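Local coordinates for afamin (Homo sapiens, PDB 6FAK), which carries hydrophobic molecules in body fluids, binding vitamin E and keeping lipidated Wnt proteins soluble and active, at residues E394-K407 / G430-T442. Residues are numbered along the deposited sequence; the frame is centred on the assembly and turned at random.
Sequences ECKHFQNLGKDGLK and GEKMVTAFTTCCT
C395 and C441 are joined by a disulfide, SG to SG 2.1 Å with chi3 -82°, tying helix 376-417 to the chain where helix 423-440 ends. Neighbouring C440 pairs with C449 on helix 446-462, so the adjacent cysteines fasten three helices, the double-disulfide motif of the albumin family. F437 is a knob among E394, C395, F398 and L406: C395 SG lies at its ring edge, 4.0 Å from F437 CD1, and L406 CD2 meets F437 CD2 at 4.1 Å. F398, with CG anti to the backbone N (chi1 174°), reaches across; F437 O and T438 N lie over one face of its ring, and F398 CE1 touches T438 CG2 at 3.6 Å. A serine in place of F398 would probably leave a gap between the T438 methyl and C441 CB. V434 CG2 packs 3.4 Å from K403 O. In one of two E431 conformers, K403 NZ bonds E431 OE1 at 2.8 Å through the syn lone pair and E431 OE2 weakly, a tentative salt bridge. There K407 CD and CE lie against E431 OE1, while K407 NZ forms its salt bridge with D527. A covalent tie and, less surely, a charge pair thus flank an apolar middle between nearly antiparallel helices (166°).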
loop_
_atom_site.group_PDB
_atom_site.type_symbol
_atom_site.label_atom_id
_atom_site.label_comp_id
_atom_site.label_asym_id
_atom_site.label_seq_id
_atom_site.Cartn_x
_atom_site.Cartn_y
_atom_site.Cartn_z
ATOM N N GLU A 394 -10.359 -2.809 19.769
ATOM C CA GLU A 394 -10.159 -3.671 18.613
ATOM C C GLU A 394 -9.195 -4.818 18.961
ATOM O O GLU A 394 -9.486 -5.965 18.604
ATOM C CB GLU A 394 -9.679 -2.891 17.382
ATOM C CG GLU A 394 -10.632 -1.828 16.828
ATOM C CD GLU A 394 -9.965 -0.739 15.958
ATOM O OE1 GLU A 394 -8.761 -0.418 16.152
ATOM O OE2 GLU A 394 -10.642 -0.161 15.058
ATOM N N CYS A 395 -8.094 -4.533 19.681
ATOM C CA CYS A 395 -7.125 -5.572 20.085
ATOM C C CYS A 395 -7.718 -6.598 21.070
ATOM O O CYS A 395 -7.352 -7.790 21.022
ATOM C CB CYS A 395 -5.788 -5.003 20.615
ATOM S SG CYS A 395 -4.677 -4.437 19.276
ATOM N N LYS A 396 -8.612 -6.149 21.949
ATOM C CA LYS A 396 -9.267 -7.061 22.882
ATOM C C LYS A 396 -10.200 -8.016 22.096
ATOM O O LYS A 396 -10.197 -9.228 22.336
ATOM C CB LYS A 396 -10.065 -6.279 23.936
ATOM C CG LYS A 396 -10.639 -7.114 25.078
ATOM C CD LYS A 396 -9.618 -8.088 25.670
ATOM C CE LYS A 396 -9.999 -8.568 27.063
ATOM N NZ LYS A 396 -11.378 -9.138 27.163
ATOM N N HIS A 397 -10.966 -7.449 21.167
ATOM C CA HIS A 397 -11.823 -8.207 20.263
ATOM C C HIS A 397 -11.013 -9.245 19.484
ATOM O O HIS A 397 -11.448 -10.378 19.372
ATOM C CB HIS A 397 -12.612 -7.290 19.307
ATOM C CG HIS A 397 -13.740 -6.558 19.966
ATOM N ND1 HIS A 397 -14.604 -7.166 20.855
ATOM C CD2 HIS A 397 -14.141 -5.270 19.875
ATOM C CE1 HIS A 397 -15.488 -6.280 21.279
ATOM N NE2 HIS A 397 -15.219 -5.117 20.711
ATOM N N PHE A 398 -9.846 -8.858 18.964
ATOM C CA PHE A 398 -8.889 -9.815 18.387
ATOM C C PHE A 398 -8.441 -10.939 19.345
ATOM O O PHE A 398 -8.433 -12.147 18.946
ATOM C CB PHE A 398 -7.669 -9.090 17.848
ATOM C CG PHE A 398 -6.572 -10.006 17.372
ATOM C CD1 PHE A 398 -6.707 -10.690 16.186
ATOM C CD2 PHE A 398 -5.377 -10.119 18.071
ATOM C CE1 PHE A 398 -5.688 -11.519 15.719
ATOM C CE2 PHE A 398 -4.352 -10.942 17.614
ATOM C CZ PHE A 398 -4.512 -11.657 16.439
ATOM N N GLN A 399 -8.099 -10.587 20.588
ATOM C CA GLN A 399 -7.748 -11.594 21.595
ATOM C C GLN A 399 -8.926 -12.585 21.821
ATOM O O GLN A 399 -8.728 -13.790 21.847
ATOM C CB GLN A 399 -7.322 -10.948 22.927
ATOM C CG GLN A 399 -6.111 -10.011 22.883
ATOM C CD GLN A 399 -4.752 -10.701 22.809
ATOM O OE1 GLN A 399 -3.902 -10.316 21.997
ATOM N NE2 GLN A 399 -4.526 -11.700 23.668
ATOM N N ASN A 400 -10.140 -12.063 21.958
ATOM C CA ASN A 400 -11.349 -12.877 22.194
ATOM C C ASN A 400 -11.724 -13.832 21.063
ATOM O O ASN A 400 -12.053 -14.990 21.335
ATOM C CB ASN A 400 -12.575 -11.969 22.426
ATOM C CG ASN A 400 -12.462 -11.170 23.706
ATOM O OD1 ASN A 400 -11.635 -11.471 24.563
ATOM N ND2 ASN A 400 -13.282 -10.144 23.832
ATOM N N LEU A 401 -11.676 -13.344 19.816
ATOM C CA LEU A 401 -12.246 -14.050 18.646
ATOM C C LEU A 401 -11.270 -14.716 17.737
ATOM O O LEU A 401 -11.691 -15.490 16.856
ATOM C CB LEU A 401 -13.051 -13.083 17.798
ATOM C CG LEU A 401 -14.110 -12.283 18.562
ATOM C CD1 LEU A 401 -14.766 -11.338 17.562
ATOM C CD2 LEU A 401 -15.088 -13.185 19.297
ATOM N N GLY A 402 -9.990 -14.370 17.859
ATOM C CA GLY A 402 -8.979 -14.825 16.902
ATOM C C GLY A 402 -9.061 -14.118 15.576
ATOM O O GLY A 402 -9.942 -13.283 15.354
ATOM N N LYS A 403 -8.142 -14.434 14.693
ATOM C CA LYS A 403 -7.990 -13.738 13.426
ATOM C C LYS A 403 -9.232 -13.839 12.493
ATOM O O LYS A 403 -9.766 -12.820 11.993
ATOM C CB LYS A 403 -6.760 -14.269 12.721
ATOM C CG LYS A 403 -6.545 -13.697 11.348
ATOM C CD LYS A 403 -5.577 -14.523 10.518
ATOM C CE LYS A 403 -5.228 -13.765 9.238
ATOM N NZ LYS A 403 -5.484 -14.570 8.022
ATOM N N ASP A 404 -9.660 -15.077 12.281
ATOM C CA ASP A 404 -10.786 -15.394 11.428
ATOM C C ASP A 404 -12.089 -14.773 11.941
ATOM O O ASP A 404 -12.825 -14.131 11.171
ATOM C CB ASP A 404 -10.955 -16.912 11.319
ATOM C CG ASP A 404 -9.836 -17.599 10.565
ATOM O OD1 ASP A 404 -9.028 -16.969 9.903
ATOM O OD2 ASP A 404 -9.826 -18.832 10.579
ATOM N N GLY A 405 -12.344 -14.928 13.235
ATOM C CA GLY A 405 -13.552 -14.374 13.885
ATOM C C GLY A 405 -13.659 -12.860 13.789
ATOM O O GLY A 405 -14.726 -12.313 13.496
ATOM N N LEU A 406 -12.541 -12.176 14.004
ATOM C CA LEU A 406 -12.504 -10.743 13.842
ATOM C C LEU A 406 -12.677 -10.365 12.378
ATOM O O LEU A 406 -13.328 -9.387 12.102
ATOM C CB LEU A 406 -11.176 -10.123 14.348
ATOM C CG LEU A 406 -11.146 -8.577 14.392
ATOM C CD1 LEU A 406 -12.325 -7.937 15.119
ATOM C CD2 LEU A 406 -9.844 -8.077 14.994
ATOM N N LYS A 407 -12.040 -11.113 11.473
ATOM C CA LYS A 407 -12.141 -10.867 10.033
ATOM C C LYS A 407 -13.613 -10.869 9.575
ATOM O O LYS A 407 -14.021 -9.962 8.847
ATOM C CB LYS A 407 -11.309 -11.859 9.234
ATOM C CG LYS A 407 -11.294 -11.606 7.735
ATOM C CD LYS A 407 -10.279 -12.414 6.944
ATOM C CE LYS A 407 -10.224 -13.914 7.249
ATOM N NZ LYS A 407 -11.521 -14.600 7.470
ATOM N N GLY A 430 -10.806 -6.779 3.889
ATOM C CA GLY A 430 -10.979 -7.453 5.139
ATOM C C GLY A 430 -9.712 -8.153 5.629
ATOM O O GLY A 430 -9.357 -8.035 6.819
ATOM N N GLU A 431 -9.032 -8.879 4.743
ATOM C CA GLU A 431 -7.772 -9.548 5.113
ATOM C C GLU A 431 -6.724 -8.526 5.491
ATOM O O GLU A 431 -6.086 -8.663 6.531
ATOM C CB GLU A 431 -7.218 -10.484 4.011
ATOM C CG GLU A 431 -7.462 -11.971 4.272
ATOM C CD GLU A 431 -6.683 -12.555 5.466
ATOM O OE1 GLU A 431 -7.257 -13.359 6.215
ATOM O OE2 GLU A 431 -5.498 -12.236 5.661
ATOM N N LYS A 432 -6.571 -7.491 4.675
ATOM C CA LYS A 432 -5.663 -6.411 5.006
ATOM C C LYS A 432 -6.008 -5.738 6.339
ATOM O O LYS A 432 -5.116 -5.457 7.141
ATOM C CB LYS A 432 -5.620 -5.372 3.896
ATOM C CG LYS A 432 -4.896 -5.898 2.680
ATOM C CD LYS A 432 -5.023 -5.009 1.442
ATOM C CE LYS A 432 -4.560 -5.767 0.183
ATOM N NZ LYS A 432 -4.925 -5.090 -1.104
ATOM N N MET A 433 -7.283 -5.509 6.620
ATOM C CA MET A 433 -7.629 -4.912 7.914
ATOM C C MET A 433 -7.191 -5.812 9.093
ATOM O O MET A 433 -6.588 -5.326 10.038
ATOM C CB MET A 433 -9.101 -4.587 7.992
ATOM C CG MET A 433 -9.537 -3.904 9.265
ATOM S SD MET A 433 -8.763 -2.281 9.486
ATOM C CE MET A 433 -9.793 -1.287 8.429
ATOM N N VAL A 434 -7.440 -7.121 9.001
ATOM C CA VAL A 434 -7.190 -7.996 10.125
ATOM C C VAL A 434 -5.692 -8.151 10.395
ATOM O O VAL A 434 -5.301 -8.333 11.529
ATOM C CB VAL A 434 -7.989 -9.313 10.020
ATOM C CG1 VAL A 434 -7.341 -10.321 9.110
ATOM C CG2 VAL A 434 -8.202 -9.874 11.398
ATOM N N THR A 435 -4.897 -8.034 9.347
ATOM C CA THR A 435 -3.426 -8.108 9.416
ATOM C C THR A 435 -2.779 -7.043 10.281
ATOM O O THR A 435 -1.763 -7.302 10.915
ATOM C CB THR A 435 -2.861 -8.128 7.995
ATOM O OG1 THR A 435 -3.360 -9.315 7.390
ATOM C CG2 THR A 435 -1.347 -8.172 7.981
ATOM N N ALA A 436 -3.378 -5.865 10.348
ATOM C CA ALA A 436 -2.975 -4.870 11.310
ATOM C C ALA A 436 -2.993 -5.441 12.730
ATOM O O ALA A 436 -2.075 -5.166 13.527
ATOM C CB ALA A 436 -3.873 -3.660 11.249
ATOM N N PHE A 437 -4.016 -6.210 13.057
ATOM C CA PHE A 437 -4.153 -6.768 14.422
ATOM C C PHE A 437 -3.305 -7.973 14.713
ATOM O O PHE A 437 -2.713 -8.056 15.806
ATOM C CB PHE A 437 -5.619 -7.018 14.748
ATOM C CG PHE A 437 -6.406 -5.783 14.629
ATOM C CD1 PHE A 437 -6.381 -4.865 15.630
ATOM C CD2 PHE A 437 -7.050 -5.472 13.453
ATOM C CE1 PHE A 437 -7.041 -3.669 15.500
ATOM C CE2 PHE A 437 -7.708 -4.271 13.317
ATOM C CZ PHE A 437 -7.687 -3.362 14.341
ATOM N N THR A 438 -3.170 -8.865 13.733
ATOM C CA THR A 438 -2.296 -10.043 13.869
ATOM C C THR A 438 -0.817 -9.682 13.923
ATOM O O THR A 438 -0.038 -10.339 14.583
ATOM C CB THR A 438 -2.458 -11.058 12.706
ATOM O OG1 THR A 438 -2.062 -10.443 11.477
ATOM C CG2 THR A 438 -3.888 -11.569 12.572
ATOM N N THR A 439 -0.422 -8.661 13.202
ATOM C CA THR A 439 0.927 -8.179 13.230
ATOM C C THR A 439 1.284 -7.417 14.531
ATOM O O THR A 439 2.413 -7.542 14.988
ATOM C CB THR A 439 1.145 -7.228 12.043
ATOM O OG1 THR A 439 0.895 -7.952 10.831
ATOM C CG2 THR A 439 2.536 -6.641 12.026
ATOM N N CYS A 440 0.347 -6.643 15.094
ATOM C CA CYS A 440 0.671 -5.603 16.074
ATOM C C CYS A 440 0.138 -5.789 17.467
ATOM O O CYS A 440 0.650 -5.147 18.393
ATOM C CB CYS A 440 0.087 -4.260 15.604
ATOM S SG CYS A 440 0.565 -3.710 13.952
ATOM N N CYS A 441 -0.956 -6.536 17.630
ATOM C CA CYS A 441 -1.641 -6.541 18.926
ATOM C C CYS A 441 -0.676 -7.178 19.938
ATOM O O CYS A 441 0.074 -8.074 19.593
ATOM C CB CYS A 441 -3.035 -7.170 18.901
ATOM S SG CYS A 441 -4.348 -6.173 18.103
ATOM N N THR A 442 -0.608 -6.589 21.131
ATOM C CA THR A 442 0.326 -6.976 22.234
ATOM C C THR A 442 1.777 -6.489 22.148
ATOM O O THR A 442 2.535 -6.627 23.137
ATOM C CB THR A 442 0.345 -8.498 22.559
ATOM O OG1 THR A 442 1.067 -9.215 21.544
ATOM C CG2 THR A 442 -1.065 -9.019 22.693
#